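Local coordinates for protein MerB2 (Bacillus megaterium, PDB 5C17) that probably cleaves the carbon–mercury bond of organomercurials as an alkylmercury lyase, and is captured here with a mercury(II) ion bound, at residues S42-Q47 and K53-V58; T87-H92 and I104-L109; G137-T142 and Q196-G201; S172-A177 and G189-L194. All blocks are in the same frame, centred on the assembly; numbering follows the deposited sequence.

Interactions 2, 3 and 4 form one connected body, while interaction 1 stands apart, its centre about 27 Å from that of interaction 2. Helix 103-113 joins interaction 2 to interaction 3, whose centres lie about 11 Å apart: Glu108 OE1 packs against Phe200 CB at 3.3 Å. Strand 190-192 of interaction 4 runs into helix 194-207 of interaction 3, and Met192 CE meets Ala197 N at 3.4 Å. Interaction 2 lies nearest the mercury site of Cys102 and Cys165; its Asn89 side chain is about 8 Å from the ion, and Ser105 touches the bound dimercaptobutanediol. Interactions 1 and 4 occupy opposite sides of the chain's centre, about 27 Å apart at their nearest atoms.

Interaction 1: S42-Q47 and K53-V58; sequences SSLINQ and KTVQSV
Ile45 and Val55 bring the two helical segments closest, with Ile45 CA 6.7 Å from Val55 CA. Segment 42-47 belongs to the short helix 41-48 and segment 53-58 to helix 52-64; with only a few residues connecting them, the pair forms a helix-turn-helix. Helix 22-34 before it and strands 68-70 and 76-79 after it make the region consistent with the winged-helix-like N-terminal part known in the MerB family. Both backbones keep regular helical bonding, as in Asn46 N to Ser42 O at 2.9 Å and Val58 N to Thr54 O, also at 2.9 Å. Thr54 N is bonded to the side chain of Asn51 in the turn.

Across the groove everything depends on Val55, whose CG1 reaches both Leu44 and Ile45 of the shorter helix, while CG2 meets Ile45 alone. With chi1 at 169°, CG1 lies anti to the backbone N and CG2 anti to the carbonyl carbon, which spreads the branches along the facing helix. Leu44 contributes the base of its side chain: its CB lies 4.1 Å from Val55 CG1. Its isobutyl end continues into the three-helix core, against Thr28 and Ile29 of helix 22-34 and Val59 of helix 52-64. Ile45 is the more solvent-exposed of the two and also touches Thr52, at the start of the second helix; its side chain crosses that of Val55 at a slant. The contact is purely apolar, and on the Ile45 side it is made by the middle of the side chain: Ile45 CG1 rests 4.0 Å from Val55 CG2.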
# COMPACT_ATOMS: atom_id res chain seq x y z
N SER A 42 -15.97 14.34 -9.86
CA SER A 42 -16.84 14.27 -11.03
C SER A 42 -16.63 12.95 -11.77
O SER A 42 -17.59 12.34 -12.20
CB SER A 42 -16.63 15.42 -12.00
OG SER A 42 -15.34 15.47 -12.53
N SER A 43 -15.39 12.49 -11.89
CA SER A 43 -15.15 11.26 -12.62
C SER A 43 -15.79 10.09 -11.86
O SER A 43 -16.37 9.19 -12.47
CB SER A 43 -13.65 11.02 -12.87
OG SER A 43 -12.93 10.67 -11.69
N LEU A 44 -15.70 10.12 -10.53
CA LEU A 44 -16.31 9.08 -9.71
C LEU A 44 -17.82 9.07 -9.85
O LEU A 44 -18.44 8.02 -9.99
CB LEU A 44 -15.93 9.26 -8.24
CG LEU A 44 -14.50 8.87 -7.93
CD1 LEU A 44 -14.19 9.27 -6.50
CD2 LEU A 44 -14.28 7.38 -8.12
N ILE A 45 -18.43 10.25 -9.81
CA ILE A 45 -19.85 10.37 -9.96
C ILE A 45 -20.28 9.81 -11.32
O ILE A 45 -21.19 8.98 -11.40
CB ILE A 45 -20.25 11.84 -9.83
CG1 ILE A 45 -20.11 12.28 -8.37
CG2 ILE A 45 -21.68 12.08 -10.36
CD1 ILE A 45 -20.08 13.79 -8.23
N ASN A 46 -19.62 10.26 -12.37
CA ASN A 46 -20.01 9.88 -13.72
C ASN A 46 -19.83 8.36 -13.94
O ASN A 46 -20.68 7.70 -14.55
CB ASN A 46 -19.24 10.70 -14.78
CG ASN A 46 -19.60 12.23 -14.77
OD1 ASN A 46 -20.71 12.62 -14.42
ND2 ASN A 46 -18.65 13.08 -15.20
N GLN A 47 -18.74 7.80 -13.42
CA GLN A 47 -18.42 6.40 -13.68
C GLN A 47 -19.22 5.43 -12.81
O GLN A 47 -19.72 4.42 -13.31
CB GLN A 47 -16.92 6.17 -13.51
CG GLN A 47 -16.47 4.77 -13.79
CD GLN A 47 -14.97 4.63 -13.94
OE1 GLN A 47 -14.20 5.61 -13.92
NE2 GLN A 47 -14.53 3.37 -14.09
N LYS A 53 -24.03 13.12 -3.29
CA LYS A 53 -23.82 13.31 -1.85
C LYS A 53 -23.14 12.10 -1.23
O LYS A 53 -22.31 12.24 -0.32
CB LYS A 53 -25.14 13.62 -1.14
CG LYS A 53 -25.69 15.00 -1.50
CD LYS A 53 -26.86 15.40 -0.60
CE LYS A 53 -27.23 16.87 -0.80
NZ LYS A 53 -26.06 17.81 -0.67
N THR A 54 -23.46 10.91 -1.71
CA THR A 54 -22.82 9.69 -1.20
C THR A 54 -21.37 9.62 -1.65
O THR A 54 -20.50 9.27 -0.86
CB THR A 54 -23.59 8.43 -1.63
OG1 THR A 54 -24.91 8.49 -1.10
CG2 THR A 54 -22.92 7.15 -1.13
N VAL A 55 -21.08 9.97 -2.90
CA VAL A 55 -19.69 10.01 -3.32
C VAL A 55 -18.90 10.96 -2.42
O VAL A 55 -17.82 10.63 -1.96
CB VAL A 55 -19.56 10.44 -4.79
CG1 VAL A 55 -18.10 10.74 -5.15
CG2 VAL A 55 -20.14 9.36 -5.70
N GLN A 56 -19.45 12.14 -2.18
CA GLN A 56 -18.78 13.12 -1.35
C GLN A 56 -18.50 12.58 0.05
O GLN A 56 -17.38 12.71 0.57
CB GLN A 56 -19.64 14.38 -1.28
CG GLN A 56 -19.20 15.43 -0.26
CD GLN A 56 -20.07 16.69 -0.34
OE1 GLN A 56 -19.59 17.77 -0.66
NE2 GLN A 56 -21.37 16.54 -0.06
N SER A 57 -19.50 11.95 0.67
CA SER A 57 -19.33 11.50 2.05
C SER A 57 -18.39 10.30 2.15
O SER A 57 -17.59 10.23 3.09
CB SER A 57 -20.68 11.21 2.70
OG SER A 57 -21.35 10.15 2.06
N VAL A 58 -18.45 9.40 1.18
CA VAL A 58 -17.56 8.25 1.19
C VAL A 58 -16.12 8.70 0.95
O VAL A 58 -15.21 8.29 1.66
CB VAL A 58 -17.97 7.21 0.14
CG1 VAL A 58 -16.92 6.12 0.03
CG2 VAL A 58 -19.34 6.61 0.50

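Interaction 2: T87-H92 and I104-L109; sequences TTNQIH and ISTLEL
A helix laid against the large antiparallel sheet brings Ile91 and Thr106 together, beside the mercury site whose ligand Cys102 immediately precedes helix 103-113. Strand 89-92 and helix 104-109 run almost parallel, at 16°, with their axes 9.1 Å apart. Thr106 sets its methyl against two strand residues: CG2 lies 3.5 Å from Asn89 CB and 4.0 Å from Ile91 CG2. Its chi1 of 65° sets OG1 between the backbone N and the carbonyl carbon, leaving CG2 anti to that carbon and presented to the strand. One helical turn on, Leu109 meets the far end of the isoleucine, CD1 of Leu109 standing 4.2 Å from CD1 of Ile91, with the two side chains nearly perpendicular.

The polar ends look elsewhere. Thr106 OG1 is bonded to Ala103 O and Tyr170 OH, while the Asn89 amide is held at both ends, OD1 by Ser121 OG and ND2 by Ala100 O. Thr87 OG1 accepts from Asn89 N at 3.0 Å, an ST turn leading into the strand. Helix and strand thus adhere through carbon alone, with the buried hydroxyl and amide satisfied by neighbours, although Thr106 O is buried without a partner.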
# COMPACT_ATOMS: atom_id res chain seq x y z
N THR A 87 7.18 8.51 -3.74
CA THR A 87 7.52 8.08 -2.40
C THR A 87 8.92 7.47 -2.50
O THR A 87 9.50 7.41 -3.58
CB THR A 87 6.57 7.02 -1.87
OG1 THR A 87 6.82 5.80 -2.56
CG2 THR A 87 5.11 7.43 -2.05
N THR A 88 9.44 6.98 -1.40
CA THR A 88 10.72 6.28 -1.40
C THR A 88 10.64 4.97 -2.19
O THR A 88 11.65 4.46 -2.63
CB THR A 88 11.14 5.99 0.03
OG1 THR A 88 11.41 7.24 0.67
CG2 THR A 88 12.41 5.11 0.13
N ASN A 89 9.45 4.43 -2.35
CA ASN A 89 9.26 3.09 -2.89
C ASN A 89 8.75 3.16 -4.31
O ASN A 89 7.55 3.31 -4.54
CB ASN A 89 8.32 2.29 -2.00
CG ASN A 89 8.61 2.53 -0.55
OD1 ASN A 89 9.69 2.21 -0.08
ND2 ASN A 89 7.68 3.14 0.15
N GLN A 90 9.67 3.08 -5.26
CA GLN A 90 9.35 3.19 -6.67
C GLN A 90 9.03 1.82 -7.22
O GLN A 90 9.75 0.87 -6.97
CB GLN A 90 10.52 3.82 -7.43
CG GLN A 90 10.19 4.26 -8.85
CD GLN A 90 11.27 5.15 -9.47
OE1 GLN A 90 11.91 5.96 -8.78
NE2 GLN A 90 11.48 5.01 -10.77
N ILE A 91 7.93 1.72 -7.96
CA ILE A 91 7.53 0.45 -8.56
C ILE A 91 7.23 0.61 -10.04
O ILE A 91 6.40 1.43 -10.44
CB ILE A 91 6.35 -0.20 -7.81
CG1 ILE A 91 5.13 0.72 -7.76
CG2 ILE A 91 6.79 -0.52 -6.40
CD1 ILE A 91 3.90 0.04 -7.21
N HIS A 92 7.90 -0.18 -10.85
CA HIS A 92 7.63 -0.19 -12.27
C HIS A 92 6.71 -1.36 -12.55
O HIS A 92 7.07 -2.50 -12.29
CB HIS A 92 8.92 -0.32 -13.07
CG HIS A 92 8.74 -0.04 -14.53
ND1 HIS A 92 8.67 1.25 -15.02
CD2 HIS A 92 8.58 -0.86 -15.58
CE1 HIS A 92 8.49 1.20 -16.33
NE2 HIS A 92 8.43 -0.07 -16.69
N ILE A 104 5.59 -3.10 2.36
CA ILE A 104 4.62 -4.17 2.13
C ILE A 104 3.85 -3.91 0.84
O ILE A 104 3.65 -4.84 0.05
CB ILE A 104 3.66 -4.34 3.31
CG1 ILE A 104 4.43 -4.87 4.54
CG2 ILE A 104 2.54 -5.29 2.94
CD1 ILE A 104 3.60 -4.91 5.81
N SER A 105 3.42 -2.67 0.63
CA SER A 105 2.65 -2.31 -0.55
C SER A 105 3.40 -2.64 -1.83
O SER A 105 2.81 -3.05 -2.82
CB SER A 105 2.28 -0.81 -0.53
OG SER A 105 1.41 -0.52 0.56
N THR A 106 4.73 -2.42 -1.83
CA THR A 106 5.50 -2.70 -3.05
C THR A 106 5.28 -4.12 -3.58
O THR A 106 5.31 -4.35 -4.78
CB THR A 106 7.05 -2.49 -2.90
OG1 THR A 106 7.64 -3.42 -1.98
CG2 THR A 106 7.39 -1.07 -2.50
N LEU A 107 5.13 -5.07 -2.66
CA LEU A 107 5.00 -6.48 -3.03
C LEU A 107 3.53 -6.89 -3.11
O LEU A 107 3.11 -7.57 -4.06
CB LEU A 107 5.78 -7.33 -2.04
CG LEU A 107 7.30 -7.19 -2.21
CD1 LEU A 107 8.03 -7.68 -1.00
CD2 LEU A 107 7.82 -7.91 -3.44
N GLU A 108 2.72 -6.48 -2.14
CA GLU A 108 1.32 -6.88 -2.20
C GLU A 108 0.62 -6.30 -3.43
O GLU A 108 -0.29 -6.93 -3.95
CB GLU A 108 0.58 -6.60 -0.90
CG GLU A 108 -0.01 -5.26 -0.79
CD GLU A 108 -0.82 -5.06 0.48
OE1 GLU A 108 -0.80 -5.93 1.36
OE2 GLU A 108 -1.48 -4.01 0.58
N LEU A 109 1.05 -5.14 -3.91
CA LEU A 109 0.45 -4.57 -5.11
C LEU A 109 0.77 -5.42 -6.35
O LEU A 109 -0.04 -5.48 -7.28
CB LEU A 109 0.87 -3.12 -5.29
CG LEU A 109 0.28 -2.13 -4.28
CD1 LEU A 109 1.00 -0.80 -4.35
CD2 LEU A 109 -1.21 -1.95 -4.51

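Interaction 3: G137-T142 and Q196-G201; sequences GKLAKT and QALSFG
Leu139 and Leu198 pass each other in opposite directions, and a single methyl, CD1 of Leu198, makes both contacts across the two segments. This methyl lies 3.9 Å from Leu139 CG, at the fork of the facing side chain, and also 4.0 Å from Leu139 CD2. The two leucines share one conformation. In Leu198, chi1 of -83° places CG beside the backbone N and anti to the carbonyl carbon, and the extended second torsion carries CD1 on toward the strand. In Leu139 chi1 is -70°; although its CB does not aim at the helix, the branched end comes nearer and settles beside the methyl. The same CD1 touches Gly137 O at 3.9 Å, a packing contact with the backbone just ahead of the strand.

Strand 138-143 is the outermost strand of the large antiparallel sheet within this chain, paired as a hairpin with strand 129-135, and the C-terminal helix 194-207 packs against it here. Leu139 continues onto Val132 and Val134 of the partner strand and onto Leu194 of the helix, while Leu198 also touches Leu107 of helix 103-113.

Farther out, polar side chains turn back on their own backbones. Ser199 OG donates to Gln196 O at 2.7 Å, three residues earlier in the helix. Thr142 OG1 reaches the adjacent carbonyl, Lys141 O, at 2.8 Å, but approaches nearly square to the C=O bond, at 95°, and tilted out of the carbonyl plane. The ammonium of Lys141 forms a salt bridge with Glu131 on the neighbouring strand.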
# COMPACT_ATOMS: atom_id res chain seq x y z
N GLY A 137 4.99 -14.08 -10.09
CA GLY A 137 4.71 -14.34 -8.69
C GLY A 137 5.89 -14.79 -7.87
O GLY A 137 5.76 -14.98 -6.67
N LYS A 138 7.05 -14.94 -8.51
CA LYS A 138 8.24 -15.46 -7.84
C LYS A 138 9.26 -14.34 -7.68
O LYS A 138 9.49 -13.57 -8.61
CB LYS A 138 8.85 -16.59 -8.66
CG LYS A 138 9.96 -17.35 -7.97
CD LYS A 138 10.46 -18.47 -8.86
CE LYS A 138 11.35 -19.44 -8.11
NZ LYS A 138 12.67 -18.84 -7.80
N LEU A 139 9.87 -14.24 -6.51
CA LEU A 139 10.94 -13.29 -6.32
C LEU A 139 12.09 -13.68 -7.24
O LEU A 139 12.49 -14.85 -7.29
CB LEU A 139 11.40 -13.30 -4.87
CG LEU A 139 10.37 -12.69 -3.91
CD1 LEU A 139 10.64 -13.16 -2.48
CD2 LEU A 139 10.36 -11.16 -3.99
N ALA A 140 12.61 -12.71 -7.98
CA ALA A 140 13.76 -12.93 -8.86
C ALA A 140 14.95 -12.19 -8.25
O ALA A 140 15.69 -12.78 -7.47
CB ALA A 140 13.44 -12.44 -10.28
N LYS A 141 15.14 -10.91 -8.55
CA LYS A 141 16.25 -10.16 -7.96
C LYS A 141 15.88 -9.78 -6.54
O LYS A 141 14.74 -9.43 -6.28
CB LYS A 141 16.52 -8.90 -8.80
CG LYS A 141 17.81 -8.11 -8.46
CD LYS A 141 17.81 -6.74 -9.16
CE LYS A 141 19.21 -6.13 -9.32
NZ LYS A 141 19.87 -5.74 -8.04
N THR A 142 16.85 -9.84 -5.63
CA THR A 142 16.69 -9.20 -4.33
C THR A 142 18.07 -8.80 -3.87
O THR A 142 18.91 -9.65 -3.59
CB THR A 142 16.04 -10.14 -3.28
OG1 THR A 142 14.73 -10.52 -3.70
CG2 THR A 142 15.94 -9.47 -1.93
N GLN A 196 6.14 -13.45 2.29
CA GLN A 196 4.91 -13.20 3.05
C GLN A 196 4.22 -11.92 2.56
O GLN A 196 2.99 -11.88 2.43
CB GLN A 196 5.21 -13.14 4.55
CG GLN A 196 5.62 -14.50 5.13
CD GLN A 196 6.45 -14.48 6.45
OE1 GLN A 196 6.80 -13.44 7.02
NE2 GLN A 196 6.75 -15.69 6.92
N ALA A 197 4.99 -10.88 2.26
CA ALA A 197 4.40 -9.62 1.78
C ALA A 197 3.71 -9.83 0.44
O ALA A 197 2.64 -9.28 0.20
CB ALA A 197 5.45 -8.53 1.69
N LEU A 198 4.30 -10.64 -0.43
CA LEU A 198 3.65 -10.96 -1.69
C LEU A 198 2.29 -11.59 -1.45
O LEU A 198 1.32 -11.25 -2.12
CB LEU A 198 4.51 -11.90 -2.53
CG LEU A 198 5.59 -11.26 -3.37
CD1 LEU A 198 6.52 -12.32 -3.92
CD2 LEU A 198 4.98 -10.45 -4.50
N SER A 199 2.22 -12.51 -0.50
CA SER A 199 0.98 -13.22 -0.25
C SER A 199 -0.11 -12.29 0.30
O SER A 199 -1.30 -12.57 0.17
CB SER A 199 1.21 -14.39 0.70
OG SER A 199 1.27 -13.93 2.02
N PHE A 200 0.29 -11.17 0.90
CA PHE A 200 -0.69 -10.24 1.44
C PHE A 200 -1.61 -9.68 0.34
O PHE A 200 -2.72 -9.27 0.62
CB PHE A 200 -0.00 -9.08 2.14
CG PHE A 200 0.36 -9.35 3.58
CD1 PHE A 200 0.50 -10.63 4.07
CD2 PHE A 200 0.56 -8.28 4.44
CE1 PHE A 200 0.84 -10.84 5.41
CE2 PHE A 200 0.89 -8.49 5.78
CZ PHE A 200 1.04 -9.77 6.26
N GLY A 201 -1.14 -9.67 -0.90
CA GLY A 201 -1.96 -9.18 -1.99
C GLY A 201 -3.21 -10.00 -2.18
O GLY A 201 -4.19 -9.50 -2.73

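Interaction 4: S172-A177 and G189-L194; sequences SSVEHA and GEIMTL
Ile191 is the strand residue that meets helix 174-183, touching Val174 and Ala177 one turn apart. Along segment 189-194, Gly189 leads into the strand and Glu190 pairs through its backbone with Thr151. Ile191 follows, its CA 7.6 Å from Val174 CA. Its two branches divide the work. CG1 lies beside the backbone N, and a chi2 of -68° bends the chain so that CD1 ends 3.7 Å from Ala177 CB; the small alanine lets the isoleucine tip come close to the helix. The other branch, CG2, takes the looser contact, 4.3 Å from Val174 CG2. Val148 of the middle strand touches both Ile191 and Val174.

Met192 pairs through its backbone with Ile149 and sends its side chain to Ala197 and Phe200 instead. Thr193 is the N-cap of helix 194-207: its hydroxyl caps a backbone N just beyond the segment while its own N donates to Gln196 OE1, consistent with a capping box. Leu194 then opens the helix.

The facing helix has its own cap, Ser173 OG accepting from His176 N at 2.9 Å. Ser172 OG and His176 ND1 are hydrogen-bonded at 2.7 Å, and Ser172 CB lies in the plane of the imidazole at its edge. Helix 174-183 connects strands 169-171 and 190-192, the parallel outer strands on either side of strand 148-151, and packs on this small sheet as the helix of a beta-alpha-beta crossover.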
# COMPACT_ATOMS: atom_id res chain seq x y z
N SER A 172 17.85 -3.70 5.11
CA SER A 172 18.82 -4.44 4.31
C SER A 172 19.16 -5.81 4.88
O SER A 172 19.64 -6.66 4.16
CB SER A 172 20.10 -3.61 4.20
OG SER A 172 20.51 -3.12 5.46
N SER A 173 18.92 -6.00 6.18
CA SER A 173 19.16 -7.26 6.86
C SER A 173 18.46 -7.22 8.20
O SER A 173 18.12 -6.15 8.71
CB SER A 173 20.65 -7.50 7.11
OG SER A 173 21.14 -6.57 8.06
N VAL A 174 18.29 -8.39 8.81
CA VAL A 174 17.77 -8.44 10.18
C VAL A 174 18.76 -7.77 11.14
O VAL A 174 18.35 -7.10 12.09
CB VAL A 174 17.48 -9.89 10.63
CG1 VAL A 174 17.07 -9.93 12.10
CG2 VAL A 174 16.39 -10.52 9.74
N GLU A 175 20.05 -7.95 10.90
CA GLU A 175 21.05 -7.35 11.76
C GLU A 175 20.92 -5.82 11.74
O GLU A 175 21.02 -5.17 12.77
CB GLU A 175 22.45 -7.81 11.35
CG GLU A 175 22.73 -9.32 11.58
CD GLU A 175 21.96 -10.26 10.65
OE1 GLU A 175 21.71 -9.90 9.49
OE2 GLU A 175 21.62 -11.37 11.10
N HIS A 176 20.63 -5.25 10.58
CA HIS A 176 20.44 -3.80 10.51
C HIS A 176 19.10 -3.36 11.10
O HIS A 176 19.02 -2.32 11.75
CB HIS A 176 20.64 -3.30 9.08
CG HIS A 176 22.08 -3.32 8.65
ND1 HIS A 176 22.47 -3.35 7.33
CD2 HIS A 176 23.21 -3.29 9.38
CE1 HIS A 176 23.79 -3.35 7.27
NE2 HIS A 176 24.26 -3.32 8.50
N ALA A 177 18.05 -4.17 10.91
CA ALA A 177 16.79 -3.93 11.59
C ALA A 177 17.01 -3.86 13.10
O ALA A 177 16.44 -3.02 13.80
CB ALA A 177 15.78 -5.01 11.24
N GLY A 189 6.92 -4.17 16.91
CA GLY A 189 6.70 -4.70 15.58
C GLY A 189 7.44 -6.00 15.41
O GLY A 189 7.91 -6.59 16.39
N GLU A 190 7.57 -6.45 14.17
CA GLU A 190 8.28 -7.69 13.90
C GLU A 190 8.73 -7.75 12.45
O GLU A 190 8.25 -7.01 11.59
CB GLU A 190 7.42 -8.90 14.25
CG GLU A 190 6.20 -9.10 13.39
CD GLU A 190 5.36 -10.27 13.88
OE1 GLU A 190 5.30 -11.31 13.19
OE2 GLU A 190 4.76 -10.16 14.97
N ILE A 191 9.66 -8.66 12.21
CA ILE A 191 10.19 -8.91 10.89
C ILE A 191 9.28 -9.87 10.16
O ILE A 191 8.81 -10.86 10.74
CB ILE A 191 11.59 -9.51 11.00
CG1 ILE A 191 12.54 -8.53 11.68
CG2 ILE A 191 12.14 -9.92 9.64
CD1 ILE A 191 12.86 -7.30 10.89
N MET A 192 9.06 -9.59 8.89
CA MET A 192 8.38 -10.55 8.01
C MET A 192 9.19 -10.63 6.71
O MET A 192 10.04 -9.80 6.42
CB MET A 192 6.92 -10.17 7.75
CG MET A 192 6.76 -8.83 7.07
SD MET A 192 5.06 -8.34 6.60
CE MET A 192 4.66 -9.53 5.34
N THR A 193 8.91 -11.67 5.94
CA THR A 193 9.68 -11.94 4.75
C THR A 193 9.03 -11.33 3.53
O THR A 193 7.83 -10.96 3.53
CB THR A 193 9.79 -13.45 4.50
OG1 THR A 193 8.49 -13.96 4.20
CG2 THR A 193 10.38 -14.18 5.72
N LEU A 194 9.80 -11.23 2.46
CA LEU A 194 9.28 -10.71 1.21
C LEU A 194 8.22 -11.64 0.62
O LEU A 194 7.22 -11.16 0.07
CB LEU A 194 10.41 -10.48 0.21
CG LEU A 194 11.57 -9.63 0.69
CD1 LEU A 194 12.47 -9.24 -0.47
CD2 LEU A 194 11.12 -8.40 1.45